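Local coordinates for acetyl-CoA acetyltransferase (Bacillus anthracis, PDB 3SS6), which probably catalyses the reversible condensation of two acetyl-CoA molecules into acetoacetyl-CoA and free CoA, at residues K300-K304 / V305-L309; D333-R336 / E337-N340. One frame throughout, in Å; residues are numbered along the deposited sequence.

Contact 1. Residues K300-K304 / V305-L309; sequences KGLEK and VDWSL
L302 reaches down past the end of its helix and lies against W307 and L309, the residues on which the chain leaves. Its CB already stands 3.5 Å from W307 O. With CG anti to the carbonyl carbon (chi1 -72°) the fork points toward the departing chain, and chi2 turns CD2 to W307 and CD1 to L309. CD2 approaches W307 CB to 3.7 Å and lies at the edge of the indole, near the ring plane, while CD1 reaches further along the chain to meet L309 CB at 3.9 Å. The L302 and W307 side chains cross at roughly a right angle.

This apolar pairing belongs to a helix C-terminus closed by a residue of positive phi. D306 is the first residue to leave helical geometry, with a phi of 63°, and W307 N then turns back to donate to L302 O at 3.1 Å, the i to i+5 bond also found in Schellman motifs. That donor lies in the carbonyl plane, on a lone pair. D306 N also approaches L302 O, at 2.8 Å, but its poor N-H direction makes this bond weak. One residue earlier along the helix, V305 N donates to G301 O at 3.0 Å, an ordinary i to i+4 bond.

V305 adds to the contact through CG2, which sits 3.4 Å from G301 O and also rides 3.5 Å above one face of the W307 ring, offset toward its rim. On the outer side, a water donates weakly to both E303 O and D306 OD1. Beneath the helix end lies the large mixed sheet: L302 rests on I376 and F390, V305 also on F390, and W307 on V278, K374 and E392.

Contact 2. Residues D333-R336 / E337-N340; sequences DLDR and EKVN. Unlike the reference sequence in segment 333-336: D333 (reference Gly).
K338 N donates to D335 O at 2.9 Å, with an N-H...O angle of 163°, and closes a type I beta turn over R336 and E337. A second type I turn follows at once, since V339 N donates to R336 O at 3.0 Å; the two overlapping turns make a short piece of 3-10 helix. The D335 side chain adds an Asx turn to its start: OD1 accepts from E337 N at 3.0 Å. CG stands opposite the backbone N (chi1 180°), which swings the carboxylate forward over the turn. E337 N meets OD1 from above the carboxylate plane, 46° out of it.

The same carboxylate touches neighbouring carbons. OD1 lies against E337 CB, and OD2 lies 3.9 Å from K338 CG, the D335 and K338 side chains crossing at about a right angle. D335 OD1 and E337 OE2 are 4.4 Å apart, so their like charges probably oppose each other mildly. K338 NZ is engaged elsewhere, by A312 O.

R336 sends its guanidinium to E329 and E179, forming salt bridges (NE to E329, NH1 to E179); a sulfate ion, probably from the crystallisation liquor, lies about 3 Å from the R336 side chain. Just upstream, helix 322-332 ends in a Schellman motif with D333 at its positive-phi position. V339 CG2 comes 3.4 Å from D335 O, and the same methyl meets L334 CD1 at 4.2 Å.

Contacts 1 and 2 follow each other along the chain, with their centres about 17 Å apart on the same side of the chain's centre. Each lies just beyond a helix of the thiolase C-terminal domain: contact 1 at the end of helix 294-305, contact 2 after helix 322-332. They meet directly, L309 CD2 packing 3.7 Å from L334 CD2. The intervening chain includes strand 314-317, the outermost strand of the large sheet on that side within this chain, and K338 and N340 both make backbone hydrogen bonds to L315 of it. Neither contact contains C91, the cysteine found here as S-hydroxycysteine.

Contact 1. Residues K300-K304 / V305-L309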
ATOM      1  N   LYS A 300       0.711  40.139 -23.037  1.00 25.27           N
ATOM      2  CA  LYS A 300       0.755  40.973 -21.835  1.00 26.88           C
ATOM      3  C   LYS A 300       2.175  41.469 -21.574  1.00 23.31           C
ATOM      4  O   LYS A 300       2.401  42.660 -21.303  1.00 23.44           O
ATOM      5  CB  LYS A 300       0.243  40.163 -20.637  1.00 31.43           C
ATOM      6  CG  LYS A 300       0.135  40.913 -19.319  1.00 36.64           C
ATOM      7  CD  LYS A 300      -0.493  40.008 -18.259  1.00 38.35           C
ATOM      8  CE  LYS A 300      -0.632  40.694 -16.909  1.00 39.29           C
ATOM      9  NZ  LYS A 300      -1.297  39.793 -15.924  1.00 37.52           N
ATOM     10  N   GLY A 301       3.130  40.553 -21.674  1.00 22.69           N
ATOM     11  CA  GLY A 301       4.529  40.861 -21.435  1.00 22.96           C
ATOM     12  C   GLY A 301       5.154  41.800 -22.452  1.00 25.40           C
ATOM     13  O   GLY A 301       5.958  42.657 -22.086  1.00 26.16           O
ATOM     14  N   LEU A 302       4.809  41.625 -23.725  1.00 24.68           N
ATOM     15  CA  LEU A 302       5.342  42.483 -24.788  1.00 25.83           C
ATOM     16  C   LEU A 302       4.918  43.927 -24.553  1.00 28.70           C
ATOM     17  O   LEU A 302       5.678  44.866 -24.800  1.00 28.12           O
ATOM     18  CB  LEU A 302       4.865  42.008 -26.166  1.00 25.41           C
ATOM     19  CG  LEU A 302       5.451  40.712 -26.742  1.00 25.51           C
ATOM     20  CD1 LEU A 302       4.641  40.260 -27.941  1.00 27.27           C
ATOM     21  CD2 LEU A 302       6.917  40.876 -27.137  1.00 25.50           C
ATOM     22  N   GLU A 303       3.697  44.098 -24.059  1.00 27.08           N
ATOM     23  CA  GLU A 303       3.174  45.423 -23.755  1.00 34.48           C
ATOM     24  C   GLU A 303       4.009  46.057 -22.652  1.00 33.23           C
ATOM     25  O   GLU A 303       4.310  47.249 -22.690  1.00 33.54           O
ATOM     26  CB  GLU A 303       1.712  45.323 -23.315  1.00 41.61           C
ATOM     27  CG  GLU A 303       0.765  46.251 -24.057  1.00 56.43           C
ATOM     28  CD  GLU A 303       1.023  47.716 -23.761  1.00 67.44           C
ATOM     29  OE1 GLU A 303       1.649  48.014 -22.721  1.00 71.85           O
ATOM     30  OE2 GLU A 303       0.599  48.572 -24.569  1.00 71.15           O
ATOM     31  N   LYS A 304       4.388  45.241 -21.673  1.00 31.97           N
ATOM     32  CA  LYS A 304       5.156  45.708 -20.526  1.00 33.85           C
ATOM     33  C   LYS A 304       6.578  46.113 -20.888  1.00 34.13           C
ATOM     34  O   LYS A 304       7.084  47.110 -20.384  1.00 37.23           O
ATOM     35  CB  LYS A 304       5.185  44.636 -19.429  1.00 38.27           C
ATOM     36  CG  LYS A 304       3.978  44.653 -18.501  1.00 48.12           C
ATOM     37  CD  LYS A 304       3.612  43.249 -18.022  1.00 54.12           C
ATOM     38  CE  LYS A 304       4.839  42.453 -17.593  1.00 56.09           C
ATOM     39  NZ  LYS A 304       5.487  43.027 -16.384  1.00 58.87           N
ATOM     40  N   VAL A 305       7.226  45.342 -21.757  1.00 29.79           N
ATOM     41  CA  VAL A 305       8.620  45.602 -22.108  1.00 27.60           C
ATOM     42  C   VAL A 305       8.758  46.438 -23.371  1.00 30.72           C
ATOM     43  O   VAL A 305       9.865  46.800 -23.765  1.00 29.91           O
ATOM     44  CB  VAL A 305       9.437  44.299 -22.267  1.00 28.83           C
ATOM     45  CG1 VAL A 305       9.325  43.452 -21.011  1.00 28.81           C
ATOM     46  CG2 VAL A 305       8.982  43.523 -23.487  1.00 29.69           C
ATOM     47  N   ASP A 306       7.627  46.737 -24.000  1.00 32.22           N
ATOM     48  CA  ASP A 306       7.604  47.596 -25.171  1.00 37.55           C
ATOM     49  C   ASP A 306       8.381  46.966 -26.326  1.00 35.28           C
ATOM     50  O   ASP A 306       9.147  47.641 -27.022  1.00 33.67           O
ATOM     51  CB  ASP A 306       8.156  48.985 -24.826  1.00 41.47           C
ATOM     52  CG  ASP A 306       7.922  49.997 -25.932  1.00 45.96           C
ATOM     53  OD1 ASP A 306       6.976  49.806 -26.729  1.00 46.84           O
ATOM     54  OD2 ASP A 306       8.684  50.986 -25.996  1.00 46.18           O
ATOM     55  N   TRP A 307       8.186  45.663 -26.509  1.00 30.35           N
ATOM     56  CA  TRP A 307       8.691  44.965 -27.684  1.00 26.86           C
ATOM     57  C   TRP A 307       7.524  44.638 -28.596  1.00 32.60           C
ATOM     58  O   TRP A 307       6.402  44.420 -28.133  1.00 32.48           O
ATOM     59  CB  TRP A 307       9.331  43.629 -27.317  1.00 25.22           C
ATOM     60  CG  TRP A 307      10.635  43.667 -26.608  1.00 28.45           C
ATOM     61  CD1 TRP A 307      11.335  44.769 -26.201  1.00 33.41           C
ATOM     62  CD2 TRP A 307      11.413  42.528 -26.218  1.00 27.67           C
ATOM     63  NE1 TRP A 307      12.502  44.380 -25.579  1.00 34.86           N
ATOM     64  CE2 TRP A 307      12.570  43.010 -25.577  1.00 30.67           C
ATOM     65  CE3 TRP A 307      11.240  41.143 -26.350  1.00 24.37           C
ATOM     66  CZ2 TRP A 307      13.547  42.161 -25.067  1.00 26.91           C
ATOM     67  CZ3 TRP A 307      12.214  40.299 -25.833  1.00 18.78           C
ATOM     68  CH2 TRP A 307      13.346  40.812 -25.198  1.00 23.09           C
ATOM     69  N   SER A 308       7.797  44.579 -29.893  1.00 34.67           N
ATOM     70  CA  SER A 308       6.887  43.921 -30.808  1.00 34.04           C
ATOM     71  C   SER A 308       7.287  42.454 -30.785  1.00 31.17           C
ATOM     72  O   SER A 308       8.416  42.112 -30.432  1.00 30.71           O
ATOM     73  CB  SER A 308       7.035  44.474 -32.221  1.00 37.37           C
ATOM     74  OG  SER A 308       8.266  44.065 -32.792  1.00 40.49           O
ATOM     75  N   LEU A 309       6.363  41.581 -31.151  1.00 33.08           N
ATOM     76  CA  LEU A 309       6.682  40.167 -31.233  1.00 33.09           C
ATOM     77  C   LEU A 309       7.833  39.983 -32.224  1.00 30.76           C
ATOM     78  O   LEU A 309       8.734  39.165 -32.012  1.00 30.69           O
ATOM     79  CB  LEU A 309       5.445  39.387 -31.670  1.00 34.94           C
ATOM     80  CG  LEU A 309       5.573  37.879 -31.835  1.00 34.54           C
ATOM     81  CD1 LEU A 309       5.986  37.208 -30.525  1.00 31.45           C
ATOM     82  CD2 LEU A 309       4.253  37.317 -32.349  1.00 36.40           C
TER
HETATM   83  O   HOH W   1       4.105  48.407 -25.837  1.00 62.52           O

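Contact 2. Residues D333-R336 / E337-N340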
ATOM      1  N   ASP A 333       0.550  33.908 -34.599  1.00 24.60           N
ATOM      2  CA  ASP A 333       1.156  33.921 -35.932  1.00 23.86           C
ATOM      3  C   ASP A 333       2.682  33.987 -35.853  1.00 26.01           C
ATOM      4  O   ASP A 333       3.306  34.874 -36.435  1.00 29.33           O
ATOM      5  CB  ASP A 333       0.610  35.083 -36.771  1.00 28.97           C
ATOM      6  CG  ASP A 333       0.969  34.965 -38.246  1.00 32.81           C
ATOM      7  OD1 ASP A 333       1.297  33.852 -38.707  1.00 31.57           O
ATOM      8  OD2 ASP A 333       0.910  35.994 -38.948  1.00 34.74           O
ATOM      9  N   LEU A 334       3.274  33.045 -35.125  1.00 23.17           N
ATOM     10  CA  LEU A 334       4.720  33.018 -34.934  1.00 21.99           C
ATOM     11  C   LEU A 334       5.463  32.589 -36.195  1.00 24.52           C
ATOM     12  O   LEU A 334       4.934  31.836 -37.018  1.00 25.54           O
ATOM     13  CB  LEU A 334       5.099  32.056 -33.805  1.00 22.78           C
ATOM     14  CG  LEU A 334       4.532  32.342 -32.419  1.00 22.72           C
ATOM     15  CD1 LEU A 334       4.950  31.242 -31.472  1.00 21.79           C
ATOM     16  CD2 LEU A 334       4.995  33.704 -31.914  1.00 23.36           C
ATOM     17  N   ASP A 335       6.698  33.066 -36.324  1.00 24.75           N
ATOM     18  CA  ASP A 335       7.626  32.581 -37.339  1.00 25.17           C
ATOM     19  C   ASP A 335       8.354  31.358 -36.801  1.00 20.44           C
ATOM     20  O   ASP A 335       9.269  31.478 -35.989  1.00 21.63           O
ATOM     21  CB  ASP A 335       8.647  33.668 -37.685  1.00 25.02           C
ATOM     22  CG  ASP A 335       9.650  33.219 -38.737  1.00 29.94           C
ATOM     23  OD1 ASP A 335       9.653  32.022 -39.103  1.00 26.48           O
ATOM     24  OD2 ASP A 335      10.445  34.068 -39.199  1.00 32.67           O
ATOM     25  N   ARG A 336       7.956  30.171 -37.251  1.00 20.49           N
ATOM     26  CA  ARG A 336       8.498  28.945 -36.663  1.00 21.62           C
ATOM     27  C   ARG A 336      10.026  28.862 -36.758  1.00 20.31           C
ATOM     28  O   ARG A 336      10.668  28.214 -35.930  1.00 21.06           O
ATOM     29  CB  ARG A 336       7.856  27.709 -37.304  1.00 22.81           C
ATOM     30  CG  ARG A 336       8.239  26.404 -36.614  1.00 20.87           C
ATOM     31  CD  ARG A 336       7.649  25.197 -37.348  1.00 25.71           C
ATOM     32  NE  ARG A 336       6.192  25.175 -37.264  1.00 22.38           N
ATOM     33  CZ  ARG A 336       5.422  24.251 -37.828  1.00 24.35           C
ATOM     34  NH1 ARG A 336       5.973  23.264 -38.523  1.00 25.52           N
ATOM     35  NH2 ARG A 336       4.100  24.314 -37.703  1.00 25.71           N
ATOM     36  N   GLU A 337      10.609  29.527 -37.757  1.00 22.53           N
ATOM     37  CA  GLU A 337      12.062  29.508 -37.929  1.00 22.42           C
ATOM     38  C   GLU A 337      12.818  30.162 -36.776  1.00 23.40           C
ATOM     39  O   GLU A 337      14.031  29.972 -36.635  1.00 21.86           O
ATOM     40  CB  GLU A 337      12.464  30.155 -39.257  1.00 24.58           C
ATOM     41  CG  GLU A 337      12.017  29.351 -40.475  1.00 30.89           C
ATOM     42  CD  GLU A 337      12.514  29.932 -41.797  1.00 44.51           C
ATOM     43  OE1 GLU A 337      12.433  29.220 -42.822  1.00 49.44           O
ATOM     44  OE2 GLU A 337      12.975  31.096 -41.816  1.00 45.90           O
ATOM     45  N   LYS A 338      12.099  30.929 -35.960  1.00 19.49           N
ATOM     46  CA  LYS A 338      12.686  31.562 -34.781  1.00 19.90           C
ATOM     47  C   LYS A 338      12.329  30.848 -33.487  1.00 20.10           C
ATOM     48  O   LYS A 338      12.767  31.262 -32.417  1.00 20.35           O
ATOM     49  CB  LYS A 338      12.224  33.021 -34.674  1.00 25.47           C
ATOM     50  CG  LYS A 338      12.516  33.820 -35.917  1.00 31.33           C
ATOM     51  CD  LYS A 338      12.749  35.287 -35.622  1.00 37.18           C
ATOM     52  CE  LYS A 338      11.533  35.943 -35.028  1.00 38.23           C
ATOM     53  NZ  LYS A 338      11.640  37.443 -35.105  1.00 39.08           N
ATOM     54  N   VAL A 339      11.545  29.780 -33.578  1.00 18.04           N
ATOM     55  CA  VAL A 339      10.979  29.161 -32.373  1.00 16.07           C
ATOM     56  C   VAL A 339      11.498  27.745 -32.138  1.00 15.98           C
ATOM     57  O   VAL A 339      11.515  26.940 -33.054  1.00 17.73           O
ATOM     58  CB  VAL A 339       9.437  29.070 -32.489  1.00 15.85           C
ATOM     59  CG1 VAL A 339       8.849  28.469 -31.213  1.00 16.70           C
ATOM     60  CG2 VAL A 339       8.839  30.448 -32.765  1.00 16.43           C
ATOM     61  N   ASN A 340      11.903  27.442 -30.906  1.00 15.06           N
ATOM     62  CA  ASN A 340      12.330  26.086 -30.567  1.00 15.22           C
ATOM     63  C   ASN A 340      13.343  25.546 -31.582  1.00 16.86           C
ATOM     64  O   ASN A 340      13.178  24.447 -32.130  1.00 16.57           O
ATOM     65  CB  ASN A 340      11.105  25.166 -30.478  1.00 16.52           C
ATOM     66  CG  ASN A 340      10.163  25.570 -29.357  1.00 14.93           C
ATOM     67  OD1 ASN A 340      10.567  26.253 -28.412  1.00 15.51           O
ATOM     68  ND2 ASN A 340       8.905  25.146 -29.448  1.00 15.92           N
TER